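Local coordinates for protein acetyl-CoA acetyltransferase (Bacillus anthracis, PDB 3SS6) that probably catalyses the reversible condensation of two acetyl-CoA molecules into acetoacetyl-CoA and free coenzyme A, as a member of the thiolase family, at residues G44-H49 with V257-S262; G57-R62 with G117-S122; T68-A73 with T81-T86. All coordinates share one frame; numbering follows the deposited sequence.

Interaction 1. Residues G44-H49 with V257-S262; sequences GGVEPH and VLVLMS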
# COMPACT_ATOMS: atom_id res chain seq x y z
N GLY A 44 10.00 -37.29 -21.21
CA GLY A 44 11.45 -37.26 -21.23
C GLY A 44 12.15 -38.57 -20.96
O GLY A 44 13.38 -38.62 -20.97
N GLY A 45 11.39 -39.63 -20.71
CA GLY A 45 11.97 -40.96 -20.57
C GLY A 45 12.48 -41.28 -19.18
O GLY A 45 13.24 -42.24 -18.99
N VAL A 46 12.05 -40.48 -18.20
CA VAL A 46 12.46 -40.67 -16.81
C VAL A 46 11.27 -40.58 -15.88
O VAL A 46 10.29 -39.90 -16.17
CB VAL A 46 13.49 -39.59 -16.36
CG1 VAL A 46 14.84 -39.84 -17.00
CG2 VAL A 46 12.97 -38.18 -16.67
N GLU A 47 11.36 -41.25 -14.74
CA GLU A 47 10.40 -41.03 -13.67
C GLU A 47 10.87 -39.85 -12.83
O GLU A 47 12.08 -39.55 -12.77
CB GLU A 47 10.26 -42.28 -12.80
CG GLU A 47 9.65 -43.46 -13.52
CD GLU A 47 8.26 -43.14 -14.06
OE1 GLU A 47 7.36 -42.84 -13.25
OE2 GLU A 47 8.08 -43.19 -15.30
N PRO A 48 9.94 -39.17 -12.16
CA PRO A 48 10.32 -38.02 -11.33
C PRO A 48 11.47 -38.31 -10.37
O PRO A 48 12.34 -37.45 -10.20
CB PRO A 48 9.03 -37.72 -10.56
CG PRO A 48 7.95 -38.09 -11.53
CD PRO A 48 8.47 -39.35 -12.20
N HIS A 49 11.51 -39.49 -9.76
CA HIS A 49 12.55 -39.78 -8.78
C HIS A 49 13.95 -39.81 -9.42
O HIS A 49 14.96 -39.69 -8.73
CB HIS A 49 12.26 -41.08 -8.03
CG HIS A 49 12.51 -42.31 -8.84
ND1 HIS A 49 11.51 -42.99 -9.50
CD2 HIS A 49 13.65 -43.00 -9.09
CE1 HIS A 49 12.02 -44.03 -10.13
NE2 HIS A 49 13.32 -44.06 -9.90
N VAL A 257 10.06 -25.86 -20.61
CA VAL A 257 10.87 -26.81 -19.85
C VAL A 257 11.49 -27.83 -20.80
O VAL A 257 10.83 -28.29 -21.73
CB VAL A 257 9.95 -27.57 -18.84
CG1 VAL A 257 10.70 -28.65 -18.13
CG2 VAL A 257 9.36 -26.59 -17.81
N LEU A 258 12.76 -28.15 -20.59
CA LEU A 258 13.42 -29.24 -21.31
C LEU A 258 13.82 -30.31 -20.31
O LEU A 258 14.09 -30.02 -19.15
CB LEU A 258 14.69 -28.74 -22.00
CG LEU A 258 14.62 -27.89 -23.26
CD1 LEU A 258 13.86 -26.59 -22.99
CD2 LEU A 258 16.05 -27.61 -23.71
N VAL A 259 13.88 -31.57 -20.77
CA VAL A 259 14.51 -32.61 -19.98
C VAL A 259 15.87 -32.87 -20.62
O VAL A 259 15.96 -33.14 -21.82
CB VAL A 259 13.69 -33.92 -19.95
CG1 VAL A 259 14.46 -35.02 -19.19
CG2 VAL A 259 12.31 -33.68 -19.31
N LEU A 260 16.93 -32.76 -19.82
CA LEU A 260 18.29 -32.97 -20.30
C LEU A 260 18.92 -34.12 -19.55
O LEU A 260 18.64 -34.32 -18.36
CB LEU A 260 19.13 -31.70 -20.10
CG LEU A 260 18.62 -30.43 -20.78
CD1 LEU A 260 17.75 -29.57 -19.83
CD2 LEU A 260 19.80 -29.62 -21.29
N MET A 261 19.80 -34.87 -20.21
CA MET A 261 20.53 -35.92 -19.52
C MET A 261 21.84 -36.20 -20.25
O MET A 261 22.07 -35.66 -21.34
CB MET A 261 19.68 -37.20 -19.41
CG MET A 261 19.35 -37.84 -20.77
SD MET A 261 18.28 -39.29 -20.60
CE MET A 261 16.77 -38.50 -20.01
N SER A 262 22.72 -36.98 -19.65
CA SER A 262 23.94 -37.36 -20.35
C SER A 262 23.57 -38.24 -21.53
O SER A 262 22.57 -38.96 -21.49
CB SER A 262 24.91 -38.08 -19.42
OG SER A 262 24.38 -39.34 -19.01

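Interaction 2. Residues G57-R62 with G117-S122; sequences GHCIQR and GVEAMS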
# COMPACT_ATOMS: atom_id res chain seq x y z
N GLY A 57 14.76 -20.41 -14.83
CA GLY A 57 15.12 -19.02 -14.98
C GLY A 57 13.84 -18.25 -14.63
O GLY A 57 12.76 -18.63 -15.07
N HIS A 58 13.95 -17.23 -13.79
CA HIS A 58 12.78 -16.45 -13.39
C HIS A 58 13.16 -15.00 -13.08
O HIS A 58 13.91 -14.76 -12.14
CB HIS A 58 12.15 -17.13 -12.18
CG HIS A 58 10.80 -16.61 -11.80
ND1 HIS A 58 10.21 -16.89 -10.59
CD2 HIS A 58 9.92 -15.84 -12.48
CE1 HIS A 58 9.03 -16.31 -10.54
NE2 HIS A 58 8.83 -15.66 -11.67
N CYS A 59 12.68 -14.05 -13.87
CA CYS A 59 13.00 -12.64 -13.64
C CYS A 59 12.38 -11.91 -12.44
O CYS A 59 13.06 -11.16 -11.75
CB CYS A 59 12.77 -11.82 -14.90
SG CYS A 59 13.88 -12.29 -16.23
N ILE A 60 11.10 -12.14 -12.20
CA ILE A 60 10.44 -11.47 -11.10
C ILE A 60 10.04 -12.51 -10.07
O ILE A 60 8.89 -12.90 -9.96
CB ILE A 60 9.16 -10.74 -11.58
CG1 ILE A 60 9.47 -9.83 -12.76
CG2 ILE A 60 8.54 -9.97 -10.45
CD1 ILE A 60 8.26 -9.13 -13.34
N GLN A 61 11.03 -12.92 -9.30
CA GLN A 61 10.86 -13.91 -8.26
C GLN A 61 9.99 -13.38 -7.14
O GLN A 61 9.90 -12.19 -6.93
CB GLN A 61 12.21 -14.46 -7.80
CG GLN A 61 12.88 -15.22 -8.93
CD GLN A 61 14.32 -15.57 -8.65
OE1 GLN A 61 14.68 -15.90 -7.54
NE2 GLN A 61 15.14 -15.49 -9.68
N ARG A 62 9.33 -14.28 -6.44
CA ARG A 62 8.40 -13.88 -5.40
C ARG A 62 8.78 -14.52 -4.08
O ARG A 62 9.05 -15.72 -4.01
CB ARG A 62 6.99 -14.34 -5.76
CG ARG A 62 6.41 -13.64 -6.97
CD ARG A 62 5.13 -14.34 -7.46
NE ARG A 62 4.09 -14.38 -6.43
CZ ARG A 62 2.81 -14.10 -6.65
NH1 ARG A 62 2.39 -13.76 -7.86
NH2 ARG A 62 1.93 -14.17 -5.65
N GLY A 117 12.36 -22.10 -17.94
CA GLY A 117 12.06 -20.80 -17.38
C GLY A 117 10.58 -20.53 -17.31
O GLY A 117 9.77 -21.22 -17.93
N VAL A 118 10.22 -19.51 -16.53
CA VAL A 118 8.83 -19.14 -16.32
C VAL A 118 8.75 -17.65 -16.05
O VAL A 118 9.67 -17.04 -15.48
CB VAL A 118 8.21 -19.95 -15.15
CG1 VAL A 118 8.98 -19.69 -13.85
CG2 VAL A 118 6.71 -19.57 -14.95
N GLU A 119 7.64 -17.04 -16.47
CA GLU A 119 7.32 -15.69 -16.04
C GLU A 119 5.82 -15.56 -16.02
O GLU A 119 5.14 -15.94 -16.99
CB GLU A 119 7.90 -14.62 -16.97
CG GLU A 119 8.13 -13.25 -16.26
CD GLU A 119 9.33 -13.32 -15.31
OE1 GLU A 119 10.43 -13.72 -15.74
OE2 GLU A 119 9.17 -13.01 -14.11
N ALA A 120 5.31 -15.05 -14.91
CA ALA A 120 3.90 -14.74 -14.76
C ALA A 120 3.84 -13.24 -14.54
O ALA A 120 3.82 -12.76 -13.40
CB ALA A 120 3.30 -15.50 -13.59
N MET A 121 3.86 -12.49 -15.63
CA MET A 121 3.95 -11.04 -15.51
C MET A 121 2.62 -10.47 -15.02
O MET A 121 2.61 -9.57 -14.19
CB MET A 121 4.41 -10.41 -16.83
CG MET A 121 5.78 -10.94 -17.24
SD MET A 121 6.51 -10.26 -18.75
CE MET A 121 7.12 -8.67 -18.15
N SER A 122 1.50 -11.04 -15.50
CA SER A 122 0.17 -10.55 -15.15
C SER A 122 -0.11 -10.58 -13.65
O SER A 122 -0.84 -9.73 -13.14
CB SER A 122 -0.92 -11.36 -15.86
OG SER A 122 -0.83 -11.27 -17.27
O HOH W 1 6.97 -13.93 -12.88
O HOH W 2 3.56 -13.50 -10.35

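Interaction 3. Residues T68-A73 with T81-T86; sequences TARTAA and TVTGYT. With K (potassium ion), chain F.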
# COMPACT_ATOMS: atom_id res chain seq x y z
N THR A 68 11.66 -20.58 -6.81
CA THR A 68 10.62 -21.04 -7.68
C THR A 68 10.78 -22.47 -8.16
O THR A 68 9.84 -23.18 -8.23
CB THR A 68 10.57 -20.18 -8.97
OG1 THR A 68 10.72 -18.82 -8.65
CG2 THR A 68 9.28 -20.41 -9.77
N ALA A 69 12.01 -22.83 -8.46
CA ALA A 69 12.31 -24.17 -8.97
C ALA A 69 11.99 -25.29 -7.97
O ALA A 69 11.31 -26.26 -8.30
CB ALA A 69 13.77 -24.24 -9.40
N ARG A 70 12.48 -25.15 -6.74
CA ARG A 70 12.23 -26.16 -5.72
C ARG A 70 10.76 -26.19 -5.39
O ARG A 70 10.17 -27.27 -5.22
CB ARG A 70 13.06 -25.87 -4.46
CG ARG A 70 12.64 -26.69 -3.24
CD ARG A 70 12.82 -28.20 -3.44
NE ARG A 70 12.71 -28.87 -2.14
CZ ARG A 70 12.90 -30.17 -1.93
NH1 ARG A 70 13.24 -30.96 -2.94
NH2 ARG A 70 12.78 -30.68 -0.70
N THR A 71 10.15 -25.01 -5.29
CA THR A 71 8.74 -24.95 -4.94
C THR A 71 7.90 -25.61 -6.03
O THR A 71 6.98 -26.37 -5.73
CB THR A 71 8.29 -23.50 -4.68
OG1 THR A 71 9.07 -22.95 -3.61
CG2 THR A 71 6.82 -23.47 -4.27
N ALA A 72 8.22 -25.35 -7.30
CA ALA A 72 7.44 -25.96 -8.39
C ALA A 72 7.66 -27.47 -8.45
O ALA A 72 6.74 -28.23 -8.75
CB ALA A 72 7.80 -25.30 -9.72
N ALA A 73 8.89 -27.91 -8.16
CA ALA A 73 9.16 -29.35 -8.15
C ALA A 73 8.25 -30.05 -7.12
O ALA A 73 7.63 -31.09 -7.41
CB ALA A 73 10.63 -29.62 -7.82
N THR A 81 13.47 -35.64 -2.85
CA THR A 81 14.86 -35.74 -3.27
C THR A 81 15.17 -34.87 -4.48
O THR A 81 16.34 -34.60 -4.77
CB THR A 81 15.23 -37.18 -3.64
OG1 THR A 81 14.23 -37.72 -4.51
CG2 THR A 81 15.31 -38.04 -2.37
N VAL A 82 14.13 -34.44 -5.19
CA VAL A 82 14.33 -33.63 -6.39
C VAL A 82 14.51 -32.18 -5.98
O VAL A 82 13.54 -31.47 -5.70
CB VAL A 82 13.14 -33.76 -7.35
CG1 VAL A 82 13.37 -32.90 -8.59
CG2 VAL A 82 12.95 -35.22 -7.76
N THR A 83 15.76 -31.75 -5.93
CA THR A 83 16.08 -30.40 -5.49
C THR A 83 15.93 -29.42 -6.65
O THR A 83 15.67 -29.82 -7.77
CB THR A 83 17.50 -30.34 -4.90
OG1 THR A 83 18.45 -30.81 -5.88
CG2 THR A 83 17.59 -31.25 -3.67
N GLY A 84 16.13 -28.13 -6.38
CA GLY A 84 16.03 -27.16 -7.46
C GLY A 84 16.64 -25.85 -7.04
O GLY A 84 16.84 -25.59 -5.85
N TYR A 85 16.95 -25.02 -8.04
CA TYR A 85 17.37 -23.65 -7.78
C TYR A 85 16.98 -22.76 -8.93
O TYR A 85 16.67 -23.25 -10.02
CB TYR A 85 18.86 -23.52 -7.45
CG TYR A 85 19.89 -23.85 -8.51
CD1 TYR A 85 20.60 -22.85 -9.16
CD2 TYR A 85 20.22 -25.17 -8.80
CE1 TYR A 85 21.60 -23.15 -10.10
CE2 TYR A 85 21.20 -25.49 -9.74
CZ TYR A 85 21.89 -24.47 -10.38
OH TYR A 85 22.87 -24.77 -11.29
N THR A 86 16.97 -21.46 -8.66
CA THR A 86 16.34 -20.51 -9.56
C THR A 86 17.37 -19.48 -10.00
O THR A 86 18.21 -19.04 -9.19
CB THR A 86 15.11 -19.88 -8.87
OG1 THR A 86 14.25 -20.92 -8.39
CG2 THR A 86 14.32 -19.03 -9.84
K K F . 24.70 -22.45 -12.24

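Interaction 1. Residues G44-H49 with V257-S262
Met261 reaches from strand 252-262 to the loop 44-49 and touches it with its terminal methyl. Its CB points at the loop, and CG sits between the backbone N and the carbonyl carbon (chi1 65°). The next bond is extended to SD, and a bend at chi3 (67°) then turns CE between two partners. CE lies 3.5 Å from Gly44 O, an oxygen that also hydrogen-bonds to Thr10 OG1, and 3.8 Å from Val46 CG1. The Val46 and Met261 side chains pass alongside one another, running in opposite directions. Val259, two residues back on the same strand face, closes the rest of the contact: its CG1 is 4.3 Å from Val46 CG2, and its CG2 approaches the bare CA of Gly44 to 4.2 Å. With no CB on Gly44, the loop backbone can come close to the strand, Gly44 CA and Val259 CA being 5.7 Å apart. Val112 of the adjoining strand 112-120 touches both Val46 and Met261. Through this buried packing the loop leaving helix 29-43 is seated on strand 252-262 of the mixed sheet, beside the helix layer, as in the layered alpha/beta/alpha domains of thiolases.

Interaction 2. Residues G57-R62 with G117-S122
The Glu119 carboxylate receives two successive backbone N-H groups of the loop 57-62. Cys59 N binds OE1 at 2.9 Å on its syn lone pair, and Ile60 N reaches OE2, also at 2.9 Å, from the syn side but 19° out of the carboxylate plane. CG anti to the backbone N (chi1 -155°) and a bend at chi2 bring this acid to the loop. OE2 takes a further bond from a water at 2.7 Å; the same water accepts from Ala120 N and bonds to His58 NE2 in the plane of the imidazole. The His58 ring is sandwiched: Val118 CG1 makes a CH-pi contact on one face, 4.3 Å from the ring centroid, and the Ile60-Gln61 peptide covers the other. Beyond this shell, Thr68 OG1 holds His58 ND1, and Gln61 NE2 grips His58 O at 2.8 Å with an almost linear bond (171°). At the start of the loop, Val118 N donates to Gly57 O at 3.1 Å, continuing the parallel pairing of Gly57 with Gly117. Thr63 of the second subunit packs on Ile60. Gln90, next to Cys91, found here as S-hydroxycysteine, packs on Cys59, so this strand-end loop probably borders the active site, as in other thiolases.

Interaction 3. Residues T68-A73 with T81-T86
Thr86 OG1 is gripped from the start of helix 68-75: Ala69 N donates to it at 2.9 Å in a nearly straight bond (171°), and Asn67 OD1 is its second partner. Beside this, Thr86 CG2 packs 4.0 Å from Thr68 CB, the two side chains crossing at about a right angle. Gly84, with no side chain, lets the helix settle on the strand: Gly84 CA lies 4.3 Å from Arg70 CA, and the axes of segments 68-73 and 83-86 approach to 5.7 Å, their directions 142° apart, nearer antiparallel. Arg70 starts with CG anti to the backbone N (chi1 167°), then bends at chi2 to run back along the strand. Its NH1 meets Val82 O at 2.8 Å, in the guanidinium plane but well above the carbonyl plane. Asp80 O also binds NH1, and Gly383 O of the second subunit takes NE, so the guanidinium ties the turn to that subunit. Ala73 CB rests on Val82 CG1 at 4.3 Å. On the strand's other face, Tyr85 OH binds potassium at 3.1 Å, the ion lying at the ring edge; Ser100, and Tyr85 and Ser100 of the second subunit, complete the site. Helix 68-75 and strand 83-88 form the second half of a beta-alpha-beta crossover, whose strand also carries the sheet into the second subunit.

In the fold
All three contacts lie on one mixed sheet in the N-terminal thiolase domain. Along the chain, interaction 1 encloses interaction 2, which in turn encloses interaction 3. Interactions 1 and 2 have centres about 22 Å apart and do not touch, while the centre of interaction 3 is about 14 Å from each. It touches both: Pro48 O packs on Val82 CG2, and His58 CB on Thr86 CG2. Across the sheet the strands run 83-88, 53-57, 112-120, 252-262, so interaction 3 holds the strand outermost within this chain, where the sheet runs on into the second subunit, interaction 2 the next pair and interaction 1 the fourth. Interactions 2 and 3 both meet that subunit, linking this packing to the four-chain assembly.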